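Local structure of putative immunoglobulin A1 protease (Bacteroides ovatus, 3N6Z) at residues P49-R62 with F73-W87. The protein probably acts as a hydrolase, putatively a protease that cleaves immunoglobulin A1. Sequence-based numbering, arbitrary orientation.
Sequences PYMIMNATQIRNMR and FQLGADIDMAGIDDW
Tyr50, Met51 and Ile52 pair in parallel with Phe73, Gln74 and Leu75. Three backbone hydrogen bonds join them: Gln74 N to Tyr50 O, Ile52 N to Gln74 O, and Gly76 N to Ile52 O (2.9 Å).

Apolar contacts fill the inner side. Met61 CE sits over the centre of one Phe73 ring face, 3.6 Å from the centroid, in a CH-pi contact. The bend at chi3 (67°) turns this methyl onto the ring. Ile52 CG2 touches both Leu75 CD2 and Ile79 CD1 (each 3.8 Å). Ile58 CG2 meets Met81 CE, and the Ile58 carbonyl O lies at the edge of the Trp87 ring, in its plane.

Charges meet farther along. Arg59 forms a salt bridge with Asp86, gripping the carboxylate side-on, NE to OD1 (3.0 Å) and NH2 to OD2 (2.9 Å). Arg62 NH2 donates to Asp86 O (2.7 Å), from above the carbonyl plane, while Arg62 NE is hydrogen-bonded to Tyr13 OH. A leucine in place of Arg59 would probably leave the Asp86 carboxylate without its two-pronged partner and freer to turn.

Parallel strands stacked coil upon coil, with inward-facing apolar residues, are characteristic of a beta-helix (solenoid); here its first strands meet helix 55-58, whose Ile58 packs on Leu75, Ile79 and Met81.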
ATOM      1  N   PRO A  49     -10.525  16.386 -14.453  1.00  8.66           N
ATOM      2  CA  PRO A  49      -9.770  15.117 -14.434  1.00  9.05           C
ATOM      3  C   PRO A  49     -10.279  14.170 -15.516  1.00  9.21           C
ATOM      4  O   PRO A  49     -11.448  14.208 -15.882  1.00  9.08           O
ATOM      5  CB  PRO A  49     -10.054  14.560 -13.030  1.00  9.06           C
ATOM      6  CG  PRO A  49     -11.336  15.251 -12.625  1.00 12.00           C
ATOM      7  CD  PRO A  49     -11.264  16.603 -13.197  1.00  9.53           C
ATOM      8  N   TYR A  50      -9.391  13.347 -16.060  1.00  8.48           N
ATOM      9  CA  TYR A  50      -9.830  12.287 -16.957  1.00  8.21           C
ATOM     10  C   TYR A  50     -10.731  11.316 -16.181  1.00  8.46           C
ATOM     11  O   TYR A  50     -10.327  10.728 -15.170  1.00  9.41           O
ATOM     12  CB  TYR A  50      -8.643  11.539 -17.512  1.00  8.04           C
ATOM     13  CG  TYR A  50      -7.819  12.286 -18.539  1.00  8.15           C
ATOM     14  CD1 TYR A  50      -8.394  12.809 -19.707  1.00  9.04           C
ATOM     15  CD2 TYR A  50      -6.434  12.431 -18.382  1.00  8.67           C
ATOM     16  CE1 TYR A  50      -7.610  13.421 -20.669  1.00  9.36           C
ATOM     17  CE2 TYR A  50      -5.657  13.056 -19.344  1.00  8.67           C
ATOM     18  CZ  TYR A  50      -6.239  13.548 -20.477  1.00  8.91           C
ATOM     19  OH  TYR A  50      -5.475  14.155 -21.437  1.00 10.77           O
HETATM   20  N   MSE A  51     -11.967  11.176 -16.668  1.00  8.45           N
HETATM   21  CA  MSE A  51     -13.016  10.410 -15.998  0.70  7.83           C
HETATM   22  C   MSE A  51     -13.092   9.000 -16.599  1.00  8.34           C
HETATM   23  O   MSE A  51     -13.272   8.861 -17.830  1.00 10.00           O
HETATM   24  CB  MSE A  51     -14.354  11.156 -16.112  0.70  9.43           C
HETATM   25  CG  MSE A  51     -15.471  10.573 -15.278  0.70  9.31           C
HETATM   26 SE   MSE A  51     -15.216  10.703 -13.385  0.52  8.40          SE
HETATM   27  CE  MSE A  51     -15.571  12.610 -13.217  0.70 14.24           C
ATOM     28  N   ILE A  52     -12.947   7.999 -15.719  1.00  8.41           N
ATOM     29  CA  ILE A  52     -12.792   6.607 -16.103  1.00  7.79           C
ATOM     30  C   ILE A  52     -14.058   5.835 -15.720  1.00  8.60           C
ATOM     31  O   ILE A  52     -14.435   5.788 -14.540  1.00  9.14           O
ATOM     32  CB  ILE A  52     -11.584   5.995 -15.404  1.00  8.50           C
ATOM     33  CG1 ILE A  52     -10.289   6.714 -15.826  1.00  8.45           C
ATOM     34  CG2 ILE A  52     -11.495   4.457 -15.621  1.00  9.31           C
ATOM     35  CD1 ILE A  52      -9.149   6.547 -14.785  1.00  9.73           C
HETATM   36  N   MSE A  53     -14.695   5.220 -16.719  1.00  9.93           N
HETATM   37  CA  MSE A  53     -15.983   4.516 -16.527  1.00 11.08           C
HETATM   38  C   MSE A  53     -15.935   3.015 -16.726  1.00 10.77           C
HETATM   39  O   MSE A  53     -16.900   2.332 -16.401  1.00 12.09           O
HETATM   40  CB  MSE A  53     -17.035   5.104 -17.476  1.00 13.23           C
HETATM   41  CG  MSE A  53     -17.288   6.617 -17.294  1.00 15.60           C
HETATM   42 SE   MSE A  53     -17.998   7.045 -15.584  0.75 16.23          SE
HETATM   43  CE  MSE A  53     -19.740   6.230 -15.726  1.00 20.60           C
ATOM     44  N   ASN A  54     -14.858   2.500 -17.291  1.00 10.22           N
ATOM     45  CA  ASN A  54     -14.720   1.069 -17.552  1.00 10.33           C
ATOM     46  C   ASN A  54     -13.245   0.701 -17.664  1.00  8.76           C
ATOM     47  O   ASN A  54     -12.382   1.586 -17.608  1.00  9.57           O
ATOM     48  CB  ASN A  54     -15.536   0.672 -18.793  1.00 11.61           C
ATOM     49  CG  ASN A  54     -15.067   1.332 -20.044  1.00 11.10           C
ATOM     50  OD1 ASN A  54     -13.870   1.428 -20.293  1.00 12.12           O
ATOM     51  ND2 ASN A  54     -16.004   1.738 -20.881  1.00 17.92           N
ATOM     52  N   ALA A  55     -12.944  -0.575 -17.825  1.00 10.30           N
ATOM     53  CA  ALA A  55     -11.555  -1.043 -17.847  1.00 10.25           C
ATOM     54  C   ALA A  55     -10.817  -0.683 -19.116  1.00 10.22           C
ATOM     55  O   ALA A  55      -9.591  -0.574 -19.107  1.00 11.63           O
ATOM     56  CB  ALA A  55     -11.477  -2.553 -17.592  1.00 12.68           C
ATOM     57  N   THR A  56     -11.532  -0.470 -20.204  1.00 10.86           N
ATOM     58  CA  THR A  56     -10.853  -0.061 -21.428  1.00 11.64           C
ATOM     59  C   THR A  56     -10.295   1.355 -21.219  1.00  9.88           C
ATOM     60  O   THR A  56      -9.145   1.658 -21.575  1.00 11.41           O
ATOM     61  CB  THR A  56     -11.791  -0.073 -22.605  1.00 11.12           C
ATOM     62  OG1 THR A  56     -12.348  -1.377 -22.756  1.00 15.39           O
ATOM     63  CG2 THR A  56     -11.061   0.317 -23.900  1.00 16.75           C
ATOM     64  N   GLN A  57     -11.098   2.209 -20.594  1.00  9.79           N
ATOM     65  CA  GLN A  57     -10.639   3.549 -20.240  1.00  9.50           C
ATOM     66  C   GLN A  57      -9.482   3.522 -19.222  1.00  7.90           C
ATOM     67  O   GLN A  57      -8.548   4.326 -19.315  1.00  8.79           O
ATOM     68  CB  GLN A  57     -11.810   4.425 -19.794  1.00  8.83           C
ATOM     69  CG  GLN A  57     -12.811   4.716 -20.916  1.00  9.95           C
ATOM     70  CD  GLN A  57     -13.997   5.548 -20.490  1.00 10.57           C
ATOM     71  OE1 GLN A  57     -14.113   5.926 -19.360  1.00 12.23           O
ATOM     72  NE2 GLN A  57     -14.917   5.784 -21.408  1.00 15.35           N
ATOM     73  N   ILE A  58      -9.540   2.650 -18.229  1.00  8.72           N
ATOM     74  CA  ILE A  58      -8.448   2.585 -17.287  1.00  8.44           C
ATOM     75  C   ILE A  58      -7.137   2.180 -17.979  1.00  8.93           C
ATOM     76  O   ILE A  58      -6.048   2.649 -17.596  1.00  9.30           O
ATOM     77  CB  ILE A  58      -8.772   1.707 -16.029  1.00  9.37           C
ATOM     78  CG1 ILE A  58      -8.150   2.318 -14.768  1.00  9.40           C
ATOM     79  CG2 ILE A  58      -8.357   0.279 -16.202  1.00  9.54           C
ATOM     80  CD1 ILE A  58      -8.679   1.703 -13.473  1.00 11.23           C
ATOM     81  N   ARG A  59      -7.237   1.378 -19.030  1.00  9.52           N
ATOM     82  CA  ARG A  59      -6.076   1.001 -19.835  1.00 10.00           C
ATOM     83  C   ARG A  59      -5.564   2.137 -20.726  1.00  9.39           C
ATOM     84  O   ARG A  59      -4.473   2.035 -21.248  1.00 13.70           O
ATOM     85  CB  ARG A  59      -6.376  -0.259 -20.639  1.00 11.53           C
ATOM     86  CG  ARG A  59      -6.519  -1.477 -19.722  1.00 11.74           C
ATOM     87  CD  ARG A  59      -7.229  -2.644 -20.371  1.00 13.19           C
ATOM     88  NE  ARG A  59      -6.469  -3.097 -21.521  1.00 12.22           N
ATOM     89  CZ  ARG A  59      -6.935  -3.108 -22.778  1.00 14.73           C
ATOM     90  NH1 ARG A  59      -8.211  -2.806 -23.060  1.00 17.25           N
ATOM     91  NH2 ARG A  59      -6.128  -3.471 -23.756  1.00 16.05           N
ATOM     92  N   ASN A  60      -6.302   3.223 -20.852  1.00  8.79           N
ATOM     93  CA  ASN A  60      -5.847   4.408 -21.586  1.00  9.68           C
ATOM     94  C   ASN A  60      -5.038   5.382 -20.731  1.00  7.75           C
ATOM     95  O   ASN A  60      -4.457   6.327 -21.263  1.00  8.97           O
ATOM     96  CB  ASN A  60      -7.006   5.157 -22.281  1.00  9.61           C
ATOM     97  CG  ASN A  60      -7.644   4.337 -23.401  1.00 10.16           C
ATOM     98  OD1 ASN A  60      -6.959   3.524 -24.056  1.00 10.85           O
ATOM     99  ND2 ASN A  60      -8.952   4.546 -23.629  1.00  9.70           N
HETATM  100  N   MSE A  61      -4.973   5.156 -19.405  1.00  8.69           N
HETATM  101  CA  MSE A  61      -4.231   6.074 -18.532  1.00  7.93           C
HETATM  102  C   MSE A  61      -2.791   6.241 -19.036  1.00  7.40           C
HETATM  103  O   MSE A  61      -2.263   7.349 -19.045  1.00  8.55           O
HETATM  104  CB  MSE A  61      -4.210   5.595 -17.088  1.00  7.87           C
HETATM  105  CG  MSE A  61      -5.569   5.589 -16.418  1.00  9.08           C
HETATM  106 SE   MSE A  61      -5.500   4.878 -14.627  0.75  6.41          SE
HETATM  107  CE  MSE A  61      -4.428   6.312 -13.829  1.00  8.67           C
ATOM    108  N   ARG A  62      -2.141   5.133 -19.369  1.00  8.32           N
ATOM    109  CA  ARG A  62      -0.726   5.200 -19.753  1.00  9.84           C
ATOM    110  C   ARG A  62      -0.484   6.095 -20.961  1.00  9.36           C
ATOM    111  O   ARG A  62       0.585   6.713 -21.098  1.00 12.36           O
ATOM    112  CB  ARG A  62      -0.197   3.808 -20.021  1.00 10.91           C
ATOM    113  CG  ARG A  62      -0.883   3.071 -21.135  1.00 15.55           C
ATOM    114  CD  ARG A  62      -0.004   1.831 -21.344  1.00 25.04           C
ATOM    115  NE  ARG A  62      -0.699   0.581 -21.393  1.00 35.83           N
ATOM    116  CZ  ARG A  62      -0.209  -0.607 -20.978  1.00 38.14           C
ATOM    117  NH1 ARG A  62       0.990  -0.768 -20.338  1.00 29.82           N
ATOM    118  NH2 ARG A  62      -0.990  -1.658 -21.163  1.00 34.74           N
ATOM    119  N   PHE A  73      -6.741  12.031 -12.741  1.00  7.79           N
ATOM    120  CA  PHE A  73      -7.682  10.988 -13.107  1.00  7.41           C
ATOM    121  C   PHE A  73      -8.704  10.826 -11.992  1.00  7.47           C
ATOM    122  O   PHE A  73      -8.383  10.952 -10.793  1.00  8.37           O
ATOM    123  CB  PHE A  73      -6.992   9.642 -13.298  1.00  7.83           C
ATOM    124  CG  PHE A  73      -5.912   9.623 -14.337  1.00  7.95           C
ATOM    125  CD1 PHE A  73      -4.596   9.910 -14.007  1.00  8.49           C
ATOM    126  CD2 PHE A  73      -6.208   9.318 -15.663  1.00  7.94           C
ATOM    127  CE1 PHE A  73      -3.597   9.847 -14.936  1.00  9.03           C
ATOM    128  CE2 PHE A  73      -5.196   9.264 -16.605  1.00  8.27           C
ATOM    129  CZ  PHE A  73      -3.897   9.534 -16.245  1.00  8.10           C
ATOM    130  N   GLN A  74      -9.905  10.407 -12.375  1.00  8.25           N
ATOM    131  CA  GLN A  74     -10.979  10.115 -11.421  1.00  7.31           C
ATOM    132  C   GLN A  74     -11.804   8.931 -11.914  1.00  7.82           C
ATOM    133  O   GLN A  74     -12.081   8.830 -13.107  1.00  8.64           O
ATOM    134  CB  GLN A  74     -11.849  11.350 -11.234  1.00  8.82           C
ATOM    135  CG  GLN A  74     -12.833  11.243 -10.083  1.00  9.34           C
ATOM    136  CD  GLN A  74     -13.429  12.592  -9.709  1.00 12.70           C
ATOM    137  OE1 GLN A  74     -12.706  13.625  -9.609  1.00 14.88           O
ATOM    138  NE2 GLN A  74     -14.725  12.605  -9.477  1.00 15.81           N
ATOM    139  N   LEU A  75     -12.181   8.052 -10.998  1.00  8.31           N
ATOM    140  CA  LEU A  75     -13.156   7.009 -11.340  1.00  8.04           C
ATOM    141  C   LEU A  75     -14.565   7.552 -11.213  1.00  8.77           C
ATOM    142  O   LEU A  75     -14.890   8.192 -10.199  1.00  9.89           O
ATOM    143  CB  LEU A  75     -13.038   5.787 -10.428  1.00  8.17           C
ATOM    144  CG  LEU A  75     -11.677   5.059 -10.428  1.00  7.40           C
ATOM    145  CD1 LEU A  75     -11.757   3.831  -9.506  1.00  9.95           C
ATOM    146  CD2 LEU A  75     -11.311   4.631 -11.868  1.00 10.35           C
ATOM    147  N   GLY A  76     -15.392   7.238 -12.198  1.00  8.61           N
ATOM    148  CA  GLY A  76     -16.835   7.567 -12.173  1.00  9.54           C
ATOM    149  C   GLY A  76     -17.727   6.357 -11.982  1.00 10.61           C
ATOM    150  O   GLY A  76     -18.958   6.498 -11.975  1.00 12.63           O
ATOM    151  N   ALA A  77     -17.117   5.194 -11.802  1.00  9.81           N
ATOM    152  CA  ALA A  77     -17.799   3.904 -11.607  1.00  9.28           C
ATOM    153  C   ALA A  77     -16.787   2.931 -11.019  1.00  9.36           C
ATOM    154  O   ALA A  77     -15.573   3.133 -11.126  1.00  9.73           O
ATOM    155  CB  ALA A  77     -18.315   3.361 -12.958  1.00 12.27           C
ATOM    156  N   ASP A  78     -17.279   1.823 -10.469  1.00  9.84           N
ATOM    157  CA  ASP A  78     -16.410   0.691 -10.164  1.00  9.24           C
ATOM    158  C   ASP A  78     -15.870   0.155 -11.493  1.00  9.15           C
ATOM    159  O   ASP A  78     -16.541   0.224 -12.516  1.00 11.05           O
ATOM    160  CB  ASP A  78     -17.155  -0.454  -9.461  1.00 10.08           C
ATOM    161  CG  ASP A  78     -17.637  -0.113  -8.044  1.00  9.70           C
ATOM    162  OD1 ASP A  78     -17.176   0.895  -7.455  1.00  9.91           O
ATOM    163  OD2 ASP A  78     -18.479  -0.869  -7.555  1.00 12.37           O
ATOM    164  N   ILE A  79     -14.653  -0.371 -11.450  1.00  9.12           N
ATOM    165  CA  ILE A  79     -13.951  -0.850 -12.629  1.00  8.57           C
ATOM    166  C   ILE A  79     -13.580  -2.306 -12.407  1.00  8.96           C
ATOM    167  O   ILE A  79     -12.860  -2.623 -11.464  1.00 12.76           O
ATOM    168  CB  ILE A  79     -12.679  -0.043 -12.935  1.00  9.21           C
ATOM    169  CG1 ILE A  79     -13.003   1.454 -12.972  1.00  8.79           C
ATOM    170  CG2 ILE A  79     -12.024  -0.571 -14.267  1.00 10.34           C
ATOM    171  CD1 ILE A  79     -13.926   1.918 -14.105  1.00 11.14           C
ATOM    172  N   ASP A  80     -14.055  -3.189 -13.250  1.00  9.42           N
ATOM    173  CA  ASP A  80     -13.694  -4.610 -13.139  1.00  8.31           C
ATOM    174  C   ASP A  80     -12.709  -4.912 -14.262  1.00  8.54           C
ATOM    175  O   ASP A  80     -13.065  -4.859 -15.447  1.00  9.52           O
ATOM    176  CB  ASP A  80     -14.931  -5.505 -13.207  1.00  8.65           C
ATOM    177  CG  ASP A  80     -14.623  -6.955 -12.902  1.00  8.88           C
ATOM    178  OD1 ASP A  80     -13.473  -7.393 -13.126  1.00  9.56           O
ATOM    179  OD2 ASP A  80     -15.556  -7.674 -12.477  1.00  9.92           O
HETATM  180  N   MSE A  81     -11.471  -5.225 -13.853  1.00  8.43           N
HETATM  181  CA  MSE A  81     -10.365  -5.488 -14.764  1.00  8.29           C
HETATM  182  C   MSE A  81     -10.198  -6.962 -15.142  1.00  8.51           C
HETATM  183  O   MSE A  81      -9.159  -7.359 -15.696  1.00  9.94           O
HETATM  184  CB  MSE A  81      -9.078  -4.910 -14.186  1.00  9.46           C
HETATM  185  CG  MSE A  81      -9.103  -3.376 -14.118  1.00  9.36           C
HETATM  186 SE   MSE A  81      -7.459  -2.597 -13.449  0.75  6.44          SE
HETATM  187  CE  MSE A  81      -6.395  -2.940 -15.061  1.00 11.16           C
ATOM    188  N   ALA A  82     -11.229  -7.777 -14.919  1.00  8.92           N
ATOM    189  CA  ALA A  82     -11.182  -9.181 -15.332  1.00 10.17           C
ATOM    190  C   ALA A  82     -10.862  -9.282 -16.810  1.00 11.25           C
ATOM    191  O   ALA A  82     -11.384  -8.514 -17.619  1.00 10.42           O
ATOM    192  CB  ALA A  82     -12.494  -9.882 -15.006  1.00 12.11           C
ATOM    193  N   GLY A  83     -10.010 -10.247 -17.155  1.00 11.79           N
ATOM    194  CA  GLY A  83      -9.651 -10.466 -18.535  1.00 12.55           C
ATOM    195  C   GLY A  83      -8.593  -9.562 -19.100  1.00 13.69           C
ATOM    196  O   GLY A  83      -8.216  -9.710 -20.280  1.00 16.58           O
ATOM    197  N   ILE A  84      -8.082  -8.635 -18.283  1.00 12.37           N
ATOM    198  CA  ILE A  84      -7.026  -7.693 -18.706  0.70 12.51           C
ATOM    199  C   ILE A  84      -5.674  -8.292 -18.356  1.00 12.58           C
ATOM    200  O   ILE A  84      -5.359  -8.467 -17.172  1.00 12.82           O
ATOM    201  CB  ILE A  84      -7.160  -6.297 -18.030  0.70 11.52           C
ATOM    202  CG1 ILE A  84      -8.513  -5.645 -18.359  0.70 14.06           C
ATOM    203  CG2 ILE A  84      -5.961  -5.380 -18.385  0.70 12.36           C
ATOM    204  CD1 ILE A  84      -8.904  -5.703 -19.798  0.70 13.56           C
ATOM    205  N   ASP A  85      -4.888  -8.586 -19.396  1.00 12.97           N
ATOM    206  CA  ASP A  85      -3.578  -9.221 -19.305  0.60 13.89           C
ATOM    207  C   ASP A  85      -2.406  -8.283 -19.586  1.00 12.81           C
ATOM    208  O   ASP A  85      -1.250  -8.665 -19.417  1.00 15.26           O
ATOM    209  CB  ASP A  85      -3.490 -10.358 -20.341  0.60 16.00           C
ATOM    210  CG  ASP A  85      -4.440 -11.494 -20.061  0.60 17.70           C
ATOM    211  OD1 ASP A  85      -4.866 -11.682 -18.913  0.60 19.18           O
ATOM    212  OD2 ASP A  85      -4.725 -12.220 -21.041  0.60 23.67           O
ATOM    213  N   ASP A  86      -2.692  -7.074 -20.060  1.00 11.73           N
ATOM    214  CA  ASP A  86      -1.619  -6.210 -20.595  1.00 11.76           C
ATOM    215  C   ASP A  86      -1.170  -5.085 -19.679  1.00 12.00           C
ATOM    216  O   ASP A  86      -0.483  -4.150 -20.137  1.00 12.89           O
ATOM    217  CB  ASP A  86      -2.022  -5.632 -21.987  1.00 13.55           C
ATOM    218  CG  ASP A  86      -3.185  -4.641 -21.927  1.00 12.80           C
ATOM    219  OD1 ASP A  86      -3.920  -4.599 -20.927  1.00 16.42           O
ATOM    220  OD2 ASP A  86      -3.412  -3.915 -22.931  1.00 16.49           O
ATOM    221  N   TRP A  87      -1.523  -5.132 -18.390  1.00 11.43           N
ATOM    222  CA  TRP A  87      -1.096  -4.041 -17.516  1.00  9.70           C
ATOM    223  C   TRP A  87       0.385  -4.150 -17.207  1.00  8.92           C
ATOM    224  O   TRP A  87       0.849  -5.189 -16.760  1.00 10.75           O
ATOM    225  CB  TRP A  87      -1.858  -4.070 -16.216  1.00  9.46           C
ATOM    226  CG  TRP A  87      -1.699  -2.820 -15.439  1.00  8.41           C
ATOM    227  CD1 TRP A  87      -0.818  -2.594 -14.406  1.00  9.15           C
ATOM    228  CD2 TRP A  87      -2.469  -1.627 -15.572  1.00  8.06           C
ATOM    229  NE1 TRP A  87      -0.984  -1.322 -13.908  1.00  8.90           N
ATOM    230  CE2 TRP A  87      -2.023  -0.726 -14.577  1.00  7.40           C
ATOM    231  CE3 TRP A  87      -3.526  -1.234 -16.410  1.00  8.67           C
ATOM    232  CZ2 TRP A  87      -2.594   0.533 -14.416  1.00 10.00           C
ATOM    233  CZ3 TRP A  87      -4.082   0.021 -16.237  1.00 10.78           C
ATOM    234  CH2 TRP A  87      -3.603   0.894 -15.274  1.00 11.95           C
TER